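Local coordinates for uncharacterized lipoprotein GfcB (Escherichia coli K12, PDB 2IN5) that is of unknown function but, as a lipoprotein homologous to group 4 capsule protein B, may take part in the assembly or export of capsule polysaccharide, at residues A[131-136]-A[149-154]; A[106-111]-A[127-132]; A[161-166]-A[180-185]; A[138-143]-A[191-196]. All coordinates share one frame; numbering follows the deposited sequence.

Contact 1: A[131-136]-A[149-154]; sequences SFAGLE and VWQEEV
Residues 131-136 and 149-154 run antiparallel, their short axes at 149°, with Ser131 facing Gln151 as a hydrogen-bonded pair and Phe132 facing Trp150 as a non-hydrogen-bonded one. They belong to the long beta hairpin of strands 120-140 and 143-156, and illustrate how a bulge lets such a hairpin bend. Ser131 and Gln151 exchange two backbone bonds, but the next pair is split between two residues: Val149 O accepts from Ala133 N (2.7 Å), while Val149 N donates to Gly134 O (2.7 Å). Ala133 and Gly134 thus stand opposite the single residue Val149, a beta bulge, and Gly134 has backbone angles at which a side chain would press on the carbonyl before it.

On one face, Phe132 and Trp150 form a T-shaped stack. Phe132 CG lies anti to its own N (chi1 -174°), which carries the phenyl to where its edge, led by CD1, is directed at the six-membered ring of the indole, with planes 67° apart and centroids 5.3 Å from each other. The backbone itself places Phe132 CB over the same indole ring, 4.1 Å from its centroid, as a CH-pi contact. Phe132 N is bonded to Asp105 OD1.

The other face carries Val149 and Gln151. Gln151 CG lies 3.4 Å from Ala133 CB; beyond it the chain bends at chi2, and its OE1 is bonded to Thr166 OG1 on strand 161-170. Val149 divides its methyls: CG1 packs on Ala133 CB at 3.7 Å, and CG2 meets Glu136 CB at 3.4 Å; the carboxylate ending that side chain is bonded through OE1 to Trp168 NE1.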
loop_
_atom_site.group_PDB
_atom_site.type_symbol
_atom_site.label_atom_id
_atom_site.label_comp_id
_atom_site.label_asym_id
_atom_site.label_seq_id
_atom_site.Cartn_x
_atom_site.Cartn_y
_atom_site.Cartn_z
ATOM N N SER A 131 -0.182 32.024 0.111
ATOM C CA SER A 131 0.447 33.327 -0.038
ATOM C C SER A 131 1.949 33.131 -0.294
ATOM O O SER A 131 2.654 32.514 0.517
ATOM C CB SER A 131 0.189 34.164 1.228
ATOM O OG SER A 131 0.489 35.543 1.046
ATOM N N PHE A 132 2.423 33.630 -1.439
ATOM C CA PHE A 132 3.832 33.508 -1.822
ATOM C C PHE A 132 4.681 34.330 -0.866
ATOM O O PHE A 132 4.546 35.552 -0.784
ATOM C CB PHE A 132 4.049 33.980 -3.263
ATOM C CG PHE A 132 5.444 33.741 -3.773
ATOM C CD1 PHE A 132 5.941 32.445 -3.898
ATOM C CD2 PHE A 132 6.282 34.810 -4.082
ATOM C CE1 PHE A 132 7.254 32.217 -4.316
ATOM C CE2 PHE A 132 7.596 34.593 -4.500
ATOM C CZ PHE A 132 8.083 33.295 -4.617
ATOM N N ALA A 133 5.548 33.639 -0.135
ATOM C CA ALA A 133 6.409 34.271 0.853
ATOM C C ALA A 133 7.803 34.553 0.304
ATOM O O ALA A 133 8.655 35.105 1.000
ATOM C CB ALA A 133 6.493 33.389 2.089
ATOM N N GLY A 134 8.035 34.160 -0.943
ATOM C CA GLY A 134 9.323 34.414 -1.554
ATOM C C GLY A 134 10.233 33.230 -1.820
ATOM O O GLY A 134 9.838 32.065 -1.775
ATOM N N LEU A 135 11.484 33.553 -2.107
ATOM C CA LEU A 135 12.489 32.556 -2.391
ATOM C C LEU A 135 13.256 32.220 -1.118
ATOM O O LEU A 135 13.358 33.038 -0.202
ATOM C CB LEU A 135 13.436 33.100 -3.458
ATOM C CG LEU A 135 14.829 32.489 -3.588
ATOM C CD1 LEU A 135 14.767 31.118 -4.231
ATOM C CD2 LEU A 135 15.684 33.424 -4.413
ATOM N N GLU A 136 13.758 30.994 -1.055
ATOM C CA GLU A 136 14.547 30.544 0.076
ATOM C C GLU A 136 15.327 29.309 -0.305
ATOM O O GLU A 136 14.820 28.433 -1.002
ATOM C CB GLU A 136 13.684 30.213 1.291
ATOM C CG GLU A 136 14.522 30.273 2.568
ATOM C CD GLU A 136 13.876 29.640 3.788
ATOM O OE1 GLU A 136 12.649 29.818 4.004
ATOM O OE2 GLU A 136 14.618 28.977 4.553
ATOM N N VAL A 149 8.730 29.652 -1.371
ATOM C CA VAL A 149 8.122 29.495 -0.062
ATOM C C VAL A 149 6.654 29.890 -0.106
ATOM O O VAL A 149 6.322 31.041 -0.371
ATOM C CB VAL A 149 8.833 30.360 1.000
ATOM C CG1 VAL A 149 8.171 30.158 2.352
ATOM C CG2 VAL A 149 10.309 29.995 1.066
ATOM N N TRP A 150 5.775 28.928 0.147
ATOM C CA TRP A 150 4.345 29.193 0.146
ATOM C C TRP A 150 3.779 29.127 1.558
ATOM O O TRP A 150 3.979 28.148 2.267
ATOM C CB TRP A 150 3.632 28.177 -0.730
ATOM C CG TRP A 150 3.774 28.430 -2.188
ATOM C CD1 TRP A 150 4.551 27.741 -3.077
ATOM C CD2 TRP A 150 3.073 29.413 -2.945
ATOM N NE1 TRP A 150 4.369 28.232 -4.348
ATOM C CE2 TRP A 150 3.465 29.259 -4.295
ATOM C CE3 TRP A 150 2.147 30.411 -2.613
ATOM C CZ2 TRP A 150 2.958 30.065 -5.314
ATOM C CZ3 TRP A 150 1.646 31.211 -3.624
ATOM C CH2 TRP A 150 2.053 31.032 -4.964
ATOM N N GLN A 151 3.079 30.183 1.955
ATOM C CA GLN A 151 2.456 30.268 3.268
ATOM C C GLN A 151 0.950 30.078 3.135
ATOM O O GLN A 151 0.270 30.926 2.558
ATOM C CB GLN A 151 2.716 31.634 3.882
ATOM C CG GLN A 151 4.174 31.907 4.130
ATOM C CD GLN A 151 4.609 31.464 5.499
ATOM O OE1 GLN A 151 4.127 30.456 6.019
ATOM N NE2 GLN A 151 5.543 32.205 6.092
ATOM N N GLU A 152 0.433 28.978 3.676
ATOM C CA GLU A 152 -0.992 28.679 3.625
ATOM C C GLU A 152 -1.707 29.155 4.886
ATOM O O GLU A 152 -1.496 28.616 5.981
ATOM C CB GLU A 152 -1.207 27.172 3.450
ATOM C CG GLU A 152 -2.659 26.715 3.553
ATOM C CD GLU A 152 -2.814 25.200 3.427
ATOM O OE1 GLU A 152 -2.170 24.465 4.209
ATOM O OE2 GLU A 152 -3.586 24.735 2.551
ATOM N N GLU A 153 -2.541 30.177 4.731
ATOM C CA GLU A 153 -3.313 30.712 5.851
ATOM C C GLU A 153 -4.593 29.885 5.964
ATOM O O GLU A 153 -5.463 29.944 5.094
ATOM C CB GLU A 153 -3.650 32.193 5.614
ATOM C CG GLU A 153 -2.420 33.105 5.512
ATOM C CD GLU A 153 -1.481 32.972 6.716
ATOM O OE1 GLU A 153 -1.959 33.110 7.871
ATOM O OE2 GLU A 153 -0.263 32.738 6.507
ATOM N N VAL A 154 -4.704 29.105 7.031
ATOM C CA VAL A 154 -5.879 28.264 7.201
ATOM C C VAL A 154 -6.789 28.751 8.320
ATOM O O VAL A 154 -6.328 29.271 9.339
ATOM C CB VAL A 154 -5.489 26.783 7.502
ATOM C CG1 VAL A 154 -6.707 25.892 7.378
ATOM C CG2 VAL A 154 -4.394 26.317 6.558
#

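Contact 2: A[106-111]-A[127-132]; sequences GSRWTR and SSTFSF
Backbone bonds come first where Trp109 faces Ser128: the two residues exchange N-H and C=O, each bond 3.0 Å from N to O. Farther along, the exchange is staggered. Phe130 N donates to Ser107 O at 2.7 Å, yet Phe130 O receives Gly106 N rather than the amide of Ser107, so Gly106 is already fastened to the partner strand. The non-hydrogen-bonded pairs, Arg108 with Thr129 and Thr110 with Ser127, fill the intervals, and there alpha carbons supply weaker CA-H...O contacts, including Thr129 CA to Ser107 O (2.9 Å).

These strands, 108-117 and 120-140, form an antiparallel beta hairpin, and their alternation of side chains puts different kinds of contact on its two faces.

The polar contact lies with Trp109 and Ser128. Arg111 NH1 donates to Ser128 OG at 3.0 Å with an N-H...O angle of 158°, the hydroxyl sitting at the edge of the guanidinium and near its plane. Ser128 OG is also bonded to Glu152 OE2 of strand 143-156, placing the serine between an arginine and a carboxylate. A weak second bond ties NH1 to Trp109 O. The guanidinium is laid against the indole, with Trp109 CE3 3.3 Å from its plane; Trp109 NE1 itself is bonded to Asn91 O.

The other face is held by van der Waals contact. Arg108 and Thr129 run side by side, carbon to carbon, the aliphatic part of the arginine bringing CD to within 3.4 Å of Thr129 CG2, while the hydroxyl oxygen Thr110 OG1 rests against Ser127 CB at 3.7 Å.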
loop_
_atom_site.group_PDB
_atom_site.type_symbol
_atom_site.label_atom_id
_atom_site.label_comp_id
_atom_site.label_asym_id
_atom_site.label_seq_id
_atom_site.Cartn_x
_atom_site.Cartn_y
_atom_site.Cartn_z
ATOM N N GLY A 106 -2.715 33.533 -3.966
ATOM C CA GLY A 106 -4.125 33.713 -3.685
ATOM C C GLY A 106 -4.947 32.447 -3.863
ATOM O O GLY A 106 -6.175 32.498 -3.778
ATOM N N SER A 107 -4.279 31.322 -4.119
ATOM C CA SER A 107 -4.956 30.037 -4.301
ATOM C C SER A 107 -5.743 29.669 -3.048
ATOM O O SER A 107 -5.288 29.899 -1.928
ATOM C CB SER A 107 -3.946 28.925 -4.608
ATOM O OG SER A 107 -3.404 29.049 -5.907
ATOM N N ARG A 108 -6.921 29.093 -3.239
ATOM C CA ARG A 108 -7.746 28.727 -2.105
ATOM C C ARG A 108 -8.101 27.251 -2.166
ATOM O O ARG A 108 -7.946 26.607 -3.203
ATOM C CB ARG A 108 -9.008 29.607 -2.070
ATOM C CG ARG A 108 -8.698 31.115 -2.146
ATOM C CD ARG A 108 -9.714 32.002 -1.406
ATOM N NE ARG A 108 -11.096 31.794 -1.838
ATOM C CZ ARG A 108 -12.145 32.475 -1.372
ATOM N NH1 ARG A 108 -11.979 33.422 -0.453
ATOM N NH2 ARG A 108 -13.370 32.200 -1.814
ATOM N N TRP A 109 -8.540 26.709 -1.039
ATOM C CA TRP A 109 -8.924 25.305 -0.972
ATOM C C TRP A 109 -9.802 25.078 0.235
ATOM O O TRP A 109 -9.537 25.587 1.321
ATOM C CB TRP A 109 -7.686 24.411 -0.891
ATOM C CG TRP A 109 -7.995 22.945 -0.754
ATOM C CD1 TRP A 109 -9.005 22.261 -1.358
ATOM C CD2 TRP A 109 -7.244 21.978 -0.014
ATOM N NE1 TRP A 109 -8.928 20.925 -1.048
ATOM C CE2 TRP A 109 -7.852 20.724 -0.224
ATOM C CE3 TRP A 109 -6.110 22.050 0.802
ATOM C CZ2 TRP A 109 -7.364 19.545 0.351
ATOM C CZ3 TRP A 109 -5.624 20.878 1.375
ATOM C CH2 TRP A 109 -6.253 19.641 1.144
ATOM N N THR A 110 -10.865 24.316 0.030
ATOM C CA THR A 110 -11.800 24.022 1.096
ATOM C C THR A 110 -11.963 22.517 1.223
ATOM O O THR A 110 -12.139 21.809 0.232
ATOM C CB THR A 110 -13.171 24.702 0.828
ATOM O OG1 THR A 110 -13.060 26.107 1.091
ATOM C CG2 THR A 110 -14.259 24.115 1.720
ATOM N N ARG A 111 -11.875 22.025 2.451
ATOM C CA ARG A 111 -12.016 20.600 2.694
ATOM C C ARG A 111 -12.345 20.353 4.153
ATOM O O ARG A 111 -12.296 21.269 4.981
ATOM C CB ARG A 111 -10.719 19.865 2.324
ATOM C CG ARG A 111 -9.535 20.118 3.252
ATOM C CD ARG A 111 -9.116 21.572 3.247
ATOM N NE ARG A 111 -7.788 21.743 3.817
ATOM C CZ ARG A 111 -7.118 22.890 3.823
ATOM N NH1 ARG A 111 -7.647 23.983 3.287
ATOM N NH2 ARG A 111 -5.910 22.944 4.364
ATOM N N SER A 127 -10.662 26.057 5.443
ATOM C CA SER A 127 -10.563 26.864 4.245
ATOM C C SER A 127 -9.259 27.642 4.361
ATOM O O SER A 127 -8.991 28.271 5.385
ATOM C CB SER A 127 -11.760 27.812 4.144
ATOM O OG SER A 127 -11.931 28.539 5.346
ATOM N N SER A 128 -8.443 27.587 3.317
ATOM C CA SER A 128 -7.158 28.281 3.331
ATOM C C SER A 128 -6.833 28.975 2.019
ATOM O O SER A 128 -7.444 28.709 0.983
ATOM C CB SER A 128 -6.028 27.298 3.637
ATOM O OG SER A 128 -5.894 26.350 2.589
ATOM N N THR A 129 -5.851 29.867 2.083
ATOM C CA THR A 129 -5.393 30.601 0.914
ATOM C C THR A 129 -3.868 30.590 0.915
ATOM O O THR A 129 -3.234 30.785 1.955
ATOM C CB THR A 129 -5.899 32.069 0.921
ATOM O OG1 THR A 129 -5.265 32.793 1.982
ATOM C CG2 THR A 129 -7.405 32.110 1.120
ATOM N N PHE A 130 -3.279 30.340 -0.246
ATOM C CA PHE A 130 -1.827 30.307 -0.352
ATOM C C PHE A 130 -1.255 31.695 -0.596
ATOM O O PHE A 130 -1.779 32.456 -1.406
ATOM C CB PHE A 130 -1.400 29.369 -1.479
ATOM C CG PHE A 130 -1.417 27.914 -1.099
ATOM C CD1 PHE A 130 -0.359 27.090 -1.451
ATOM C CD2 PHE A 130 -2.485 27.363 -0.399
ATOM C CE1 PHE A 130 -0.357 25.741 -1.115
ATOM C CE2 PHE A 130 -2.493 26.015 -0.057
ATOM C CZ PHE A 130 -1.422 25.204 -0.418
ATOM N N SER A 131 -0.182 32.024 0.111
ATOM C CA SER A 131 0.447 33.327 -0.038
ATOM C C SER A 131 1.949 33.131 -0.294
ATOM O O SER A 131 2.654 32.514 0.517
ATOM C CB SER A 131 0.189 34.164 1.228
ATOM O OG SER A 131 0.489 35.543 1.046
ATOM N N PHE A 132 2.423 33.630 -1.439
ATOM C CA PHE A 132 3.832 33.508 -1.822
ATOM C C PHE A 132 4.681 34.330 -0.866
ATOM O O PHE A 132 4.546 35.552 -0.784
ATOM C CB PHE A 132 4.049 33.980 -3.263
ATOM C CG PHE A 132 5.444 33.741 -3.773
ATOM C CD1 PHE A 132 5.941 32.445 -3.898
ATOM C CD2 PHE A 132 6.282 34.810 -4.082
ATOM C CE1 PHE A 132 7.254 32.217 -4.316
ATOM C CE2 PHE A 132 7.596 34.593 -4.500
ATOM C CZ PHE A 132 8.083 33.295 -4.617
#

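Contact 3: A[161-166]-A[180-185]; sequences KQWQNT and RQMLGA
Asn165 OD1 draws together three groups of the beta hairpin formed by strands 161-170 and 176-182. Met182 N and Trp163 NE1 both give it weak hydrogen bonds, each 3.3 Å long, and Gln181 CA approaches to 2.9 Å. With its chi1 at -62°, the side chain of Asn165 leaves its own strand and reaches across to the neighbour, so that an amide oxygen serves a backbone N-H that the diverging strands no longer pair. The other end of the amide is occupied as well: ND2 is bonded to Glu152 OE1 and more weakly to a water, which donates in turn to Met182 O.

Regular pairing survives at Thr166 and Arg180, which exchange two backbone bonds, Arg180 N to Thr166 O measuring 2.8 Å. Their side chains run alongside each other without a close polar contact, Thr166 OG1 being engaged by Gln151 OE1 on strand 143-156.

Past Asn165 the strands separate, and the indole of Trp163 packs between them on Met182 and Ala185. A chi1 of 65°, with CG between the backbone N and the carbonyl carbon, turns the ring system toward residues 182-185, where Met182 CG and Ala185 C sit over one face of it. Ala185 lies toward the rim of the six-membered ring, its CA 3.6 Å from Trp163 CH2. Met182, modelled as selenomethionine, lays CG 3.5 Å from the centroid of the five-membered ring as a CH-pi contact. Its selenium extends the Met-aromatic contact obliquely, SE standing 5.1 Å from that same centroid.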
loop_
_atom_site.group_PDB
_atom_site.type_symbol
_atom_site.label_atom_id
_atom_site.label_comp_id
_atom_site.label_asym_id
_atom_site.label_seq_id
_atom_site.Cartn_x
_atom_site.Cartn_y
_atom_site.Cartn_z
ATOM N N LYS A 161 -10.972 28.825 14.397
ATOM C CA LYS A 161 -9.535 28.793 14.652
ATOM C C LYS A 161 -8.785 29.128 13.371
ATOM O O LYS A 161 -9.322 28.987 12.273
ATOM C CB LYS A 161 -9.112 27.403 15.151
ATOM C CG LYS A 161 -9.993 26.850 16.271
ATOM C CD LYS A 161 -9.671 25.392 16.607
ATOM C CE LYS A 161 -8.528 25.265 17.604
ATOM N NZ LYS A 161 -7.285 25.905 17.108
ATOM N N GLN A 162 -7.551 29.596 13.515
ATOM C CA GLN A 162 -6.723 29.914 12.361
ATOM C C GLN A 162 -5.242 29.779 12.674
ATOM O O GLN A 162 -4.759 30.225 13.714
ATOM C CB GLN A 162 -7.008 31.323 11.830
ATOM C CG GLN A 162 -6.760 32.449 12.806
ATOM C CD GLN A 162 -6.907 33.818 12.151
ATOM O OE1 GLN A 162 -7.153 34.825 12.829
ATOM N NE2 GLN A 162 -6.746 33.863 10.825
ATOM N N TRP A 163 -4.533 29.138 11.755
ATOM C CA TRP A 163 -3.108 28.923 11.888
ATOM C C TRP A 163 -2.488 29.010 10.501
ATOM O O TRP A 163 -3.198 29.143 9.501
ATOM C CB TRP A 163 -2.843 27.551 12.502
ATOM C CG TRP A 163 -3.266 26.396 11.643
ATOM C CD1 TRP A 163 -2.454 25.595 10.891
ATOM C CD2 TRP A 163 -4.594 25.880 11.491
ATOM N NE1 TRP A 163 -3.194 24.604 10.285
ATOM C CE2 TRP A 163 -4.510 24.755 10.638
ATOM C CE3 TRP A 163 -5.850 26.257 11.993
ATOM C CZ2 TRP A 163 -5.634 23.997 10.280
ATOM C CZ3 TRP A 163 -6.969 25.501 11.634
ATOM C CH2 TRP A 163 -6.850 24.383 10.787
ATOM N N GLN A 164 -1.162 28.933 10.446
ATOM C CA GLN A 164 -0.435 29.007 9.182
ATOM C C GLN A 164 0.443 27.787 8.945
ATOM O O GLN A 164 1.141 27.346 9.845
ATOM C CB GLN A 164 0.440 30.267 9.168
ATOM C CG GLN A 164 1.520 30.285 8.081
ATOM C CD GLN A 164 2.500 31.439 8.251
ATOM O OE1 GLN A 164 2.273 32.543 7.753
ATOM N NE2 GLN A 164 3.589 31.188 8.980
ATOM N N ASN A 165 0.375 27.229 7.740
ATOM C CA ASN A 165 1.220 26.098 7.364
ATOM C C ASN A 165 2.210 26.674 6.369
ATOM O O ASN A 165 1.926 27.680 5.724
ATOM C CB ASN A 165 0.440 24.990 6.652
ATOM C CG ASN A 165 -0.650 24.378 7.513
ATOM O OD1 ASN A 165 -0.425 24.020 8.670
ATOM N ND2 ASN A 165 -1.839 24.236 6.941
ATOM N N THR A 166 3.364 26.036 6.228
ATOM C CA THR A 166 4.369 26.515 5.291
ATOM C C THR A 166 4.870 25.348 4.456
ATOM O O THR A 166 5.076 24.252 4.970
ATOM C CB THR A 166 5.549 27.176 6.040
ATOM O OG1 THR A 166 5.046 28.193 6.916
ATOM C CG2 THR A 166 6.517 27.821 5.055
ATOM N N ARG A 180 5.481 22.361 6.961
ATOM C CA ARG A 180 5.088 22.526 8.352
ATOM C C ARG A 180 3.572 22.665 8.331
ATOM O O ARG A 180 3.043 23.576 7.689
ATOM C CB ARG A 180 5.694 23.783 8.979
ATOM C CG ARG A 180 7.212 23.893 8.868
ATOM C CD ARG A 180 7.829 24.388 10.168
ATOM N NE ARG A 180 7.075 25.492 10.755
ATOM C CZ ARG A 180 7.042 26.733 10.275
ATOM N NH1 ARG A 180 7.729 27.053 9.185
ATOM N NH2 ARG A 180 6.311 27.659 10.888
ATOM N N GLN A 181 2.875 21.767 9.026
ATOM C CA GLN A 181 1.413 21.799 9.072
ATOM C C GLN A 181 0.858 21.159 10.332
ATOM O O GLN A 181 1.585 20.540 11.089
ATOM C CB GLN A 181 0.835 21.083 7.844
ATOM C CG GLN A 181 1.120 19.592 7.799
ATOM C CD GLN A 181 1.004 19.022 6.395
ATOM O OE1 GLN A 181 -0.056 19.078 5.759
ATOM N NE2 GLN A 181 2.105 18.476 5.899
HETATM N N MSE A 182 -0.444 21.309 10.546
HETATM C CA MSE A 182 -1.107 20.726 11.706
HETATM C C MSE A 182 -1.673 19.375 11.327
HETATM O O MSE A 182 -1.992 19.130 10.163
HETATM C CB MSE A 182 -2.247 21.628 12.178
HETATM C CG MSE A 182 -1.789 22.966 12.689
HETATM SE SE MSE A 182 -0.718 22.809 14.287
HETATM C CE MSE A 182 -0.974 24.578 14.999
ATOM N N LEU A 183 -1.805 18.489 12.304
ATOM C CA LEU A 183 -2.355 17.176 12.019
ATOM C C LEU A 183 -3.881 17.246 12.115
ATOM O O LEU A 183 -4.597 16.498 11.456
ATOM C CB LEU A 183 -1.771 16.150 12.992
ATOM C CG LEU A 183 -2.243 14.705 12.894
ATOM C CD1 LEU A 183 -1.176 13.789 13.451
ATOM C CD2 LEU A 183 -3.565 14.549 13.664
ATOM N N GLY A 184 -4.367 18.164 12.937
ATOM C CA GLY A 184 -5.795 18.341 13.087
ATOM C C GLY A 184 -6.076 19.807 12.847
ATOM O O GLY A 184 -5.254 20.505 12.253
ATOM N N ALA A 185 -7.227 20.283 13.304
ATOM C CA ALA A 185 -7.577 21.682 13.130
ATOM C C ALA A 185 -6.749 22.542 14.086
ATOM O O ALA A 185 -7.054 22.640 15.275
ATOM C CB ALA A 185 -9.058 21.884 13.386
HETATM O O HOH W 1 -2.676 21.595 8.246
#

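Contact 4: A[138-143]-A[191-196]; sequences LNIAGR and EMTFLK
Apolar contact between Ile140 and Leu195 carries this meeting, a small one that brings the tip of one hairpin against the end of a remote strand. Ile140 CG2 lies 3.4 Å from Leu195 CD1, tighter than usual for two methyls. The branch gets there because CG2 is anti to the backbone N of Ile140, with CG1 (chi1 -61°) turned beside that N. Thr193 presents its own methyl from the strand, CG2 to Ile140 CG2 at 4.0 Å, and the two side chains meet at a slant. Ala141 CB adds a looser touch on Leu195 CD1 at 4.3 Å.

Polar contact between the segments runs through water: one molecule donates to Ile140 O and, weakly, to Leu195 O at 3.4 Å. Within the tip, Ile140 N bonds Arg143 O (2.8 Å) and Arg143 N bonds Ile140 O, closing a tight two-residue turn. Ala141 and Gly142 both have positive phi there, close to a type I' turn.

Around them, Ile29 of helix 26-31 packs on both Ala141 and Leu195, Arg177 of strand 176-182 lies against Ile140, and strand 36-41 backs Leu195 through Thr36 and Tyr38.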
loop_
_atom_site.group_PDB
_atom_site.type_symbol
_atom_site.label_atom_id
_atom_site.label_comp_id
_atom_site.label_asym_id
_atom_site.label_seq_id
_atom_site.Cartn_x
_atom_site.Cartn_y
_atom_site.Cartn_z
ATOM N N LEU A 138 17.323 26.010 1.076
ATOM C CA LEU A 138 17.428 25.120 2.226
ATOM C C LEU A 138 18.561 24.152 1.979
ATOM O O LEU A 138 18.829 23.781 0.840
ATOM C CB LEU A 138 16.138 24.310 2.403
ATOM C CG LEU A 138 14.802 25.026 2.629
ATOM C CD1 LEU A 138 13.684 24.002 2.743
ATOM C CD2 LEU A 138 14.889 25.864 3.886
ATOM N N ASN A 139 19.233 23.743 3.046
ATOM C CA ASN A 139 20.304 22.777 2.911
ATOM C C ASN A 139 19.757 21.489 3.493
ATOM O O ASN A 139 19.443 21.417 4.680
ATOM C CB ASN A 139 21.548 23.214 3.678
ATOM C CG ASN A 139 22.680 22.221 3.535
ATOM O OD1 ASN A 139 22.803 21.268 4.314
ATOM N ND2 ASN A 139 23.495 22.416 2.506
ATOM N N ILE A 140 19.635 20.479 2.642
ATOM C CA ILE A 140 19.077 19.200 3.039
ATOM C C ILE A 140 19.989 18.070 2.603
ATOM O O ILE A 140 20.258 17.907 1.409
ATOM C CB ILE A 140 17.695 18.991 2.381
ATOM C CG1 ILE A 140 16.731 20.090 2.835
ATOM C CG2 ILE A 140 17.174 17.605 2.696
ATOM C CD1 ILE A 140 15.491 20.215 1.975
ATOM N N ALA A 141 20.446 17.276 3.567
ATOM C CA ALA A 141 21.344 16.168 3.271
ATOM C C ALA A 141 22.603 16.730 2.625
ATOM O O ALA A 141 23.171 16.128 1.712
ATOM C CB ALA A 141 20.669 15.169 2.338
ATOM N N GLY A 142 23.009 17.907 3.098
ATOM C CA GLY A 142 24.209 18.551 2.599
ATOM C C GLY A 142 24.153 19.097 1.191
ATOM O O GLY A 142 25.178 19.216 0.523
ATOM N N ARG A 143 22.961 19.431 0.724
ATOM C CA ARG A 143 22.816 19.975 -0.611
ATOM C C ARG A 143 21.890 21.168 -0.576
ATOM O O ARG A 143 20.986 21.252 0.260
ATOM C CB ARG A 143 22.251 18.930 -1.563
ATOM C CG ARG A 143 23.275 18.010 -2.171
ATOM C CD ARG A 143 22.584 17.061 -3.137
ATOM N NE ARG A 143 21.627 17.785 -3.975
ATOM C CZ ARG A 143 21.964 18.687 -4.891
ATOM N NH1 ARG A 143 21.022 19.298 -5.595
ATOM N NH2 ARG A 143 23.244 18.961 -5.117
ATOM N N GLU A 191 6.171 18.343 11.182
ATOM C CA GLU A 191 7.265 18.882 10.371
ATOM C C GLU A 191 7.846 17.748 9.552
ATOM O O GLU A 191 8.147 16.684 10.089
ATOM C CB GLU A 191 8.362 19.472 11.263
ATOM C CG GLU A 191 7.957 20.692 12.073
ATOM C CD GLU A 191 9.105 21.225 12.921
ATOM O OE1 GLU A 191 10.190 21.498 12.355
ATOM O OE2 GLU A 191 8.923 21.375 14.154
HETATM N N MSE A 192 8.000 17.971 8.253
HETATM C CA MSE A 192 8.553 16.946 7.381
HETATM C C MSE A 192 9.612 17.505 6.442
HETATM O O MSE A 192 9.417 18.556 5.830
HETATM C CB MSE A 192 7.444 16.298 6.559
HETATM C CG MSE A 192 6.351 15.682 7.405
HETATM SE SE MSE A 192 5.101 14.666 6.346
HETATM C CE MSE A 192 3.957 16.145 5.857
ATOM N N THR A 193 10.734 16.798 6.345
ATOM C CA THR A 193 11.827 17.197 5.471
ATOM C C THR A 193 12.121 16.012 4.559
ATOM O O THR A 193 12.473 14.929 5.023
ATOM C CB THR A 193 13.096 17.587 6.278
ATOM O OG1 THR A 193 12.803 18.715 7.112
ATOM C CG2 THR A 193 14.233 17.974 5.338
ATOM N N PHE A 194 11.951 16.218 3.259
ATOM C CA PHE A 194 12.176 15.161 2.286
ATOM C C PHE A 194 13.598 15.212 1.779
ATOM O O PHE A 194 13.979 16.134 1.068
ATOM C CB PHE A 194 11.162 15.305 1.162
ATOM C CG PHE A 194 9.764 15.395 1.656
ATOM C CD1 PHE A 194 9.286 16.577 2.199
ATOM C CD2 PHE A 194 8.949 14.277 1.668
ATOM C CE1 PHE A 194 8.013 16.645 2.755
ATOM C CE2 PHE A 194 7.669 14.331 2.223
ATOM C CZ PHE A 194 7.205 15.513 2.766
ATOM N N LEU A 195 14.370 14.201 2.166
ATOM C CA LEU A 195 15.783 14.109 1.847
ATOM C C LEU A 195 16.193 13.799 0.426
ATOM O O LEU A 195 17.122 14.413 -0.096
ATOM C CB LEU A 195 16.460 13.095 2.770
ATOM C CG LEU A 195 16.513 13.360 4.281
ATOM C CD1 LEU A 195 17.047 14.757 4.577
ATOM C CD2 LEU A 195 15.138 13.205 4.853
ATOM N N LYS A 196 15.531 12.842 -0.205
ATOM C CA LYS A 196 15.918 12.499 -1.560
ATOM C C LYS A 196 15.307 13.458 -2.563
ATOM O O LYS A 196 14.088 13.555 -2.691
ATOM C CB LYS A 196 15.522 11.066 -1.868
ATOM C CG LYS A 196 15.862 10.637 -3.256
ATOM C CD LYS A 196 15.662 9.156 -3.393
ATOM C CE LYS A 196 15.810 8.782 -4.824
ATOM N NZ LYS A 196 17.039 9.445 -5.317
HETATM O O HOH W 2 19.029 17.226 -0.659
#

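Overall arrangement
Contacts 1, 2 and 3 each join the two strands of a hairpin, and strand 120-140 is shared by contacts 1 and 2, whose segments overlap at Ser131 and Phe132. Neighbouring antiparallel strands follow in the order 108-117, 120-140, 143-156, 161-170, 176-182 and 189-194, with the centres of contacts 2, 1 and 3 lying 11 to 13 Å apart. Glu152 bridges them, bonding Ser128 of contact 2 and Asn165 of contact 3. Along the chain, contacts 1 and 2 close before contact 3 opens, while contacts 1 and 4 alternate. Contact 4, its segments 48 residues apart at their closest ends, encloses contact 3 and sets the tip of the 120-140/143-156 hairpin against the end of strand 189-194.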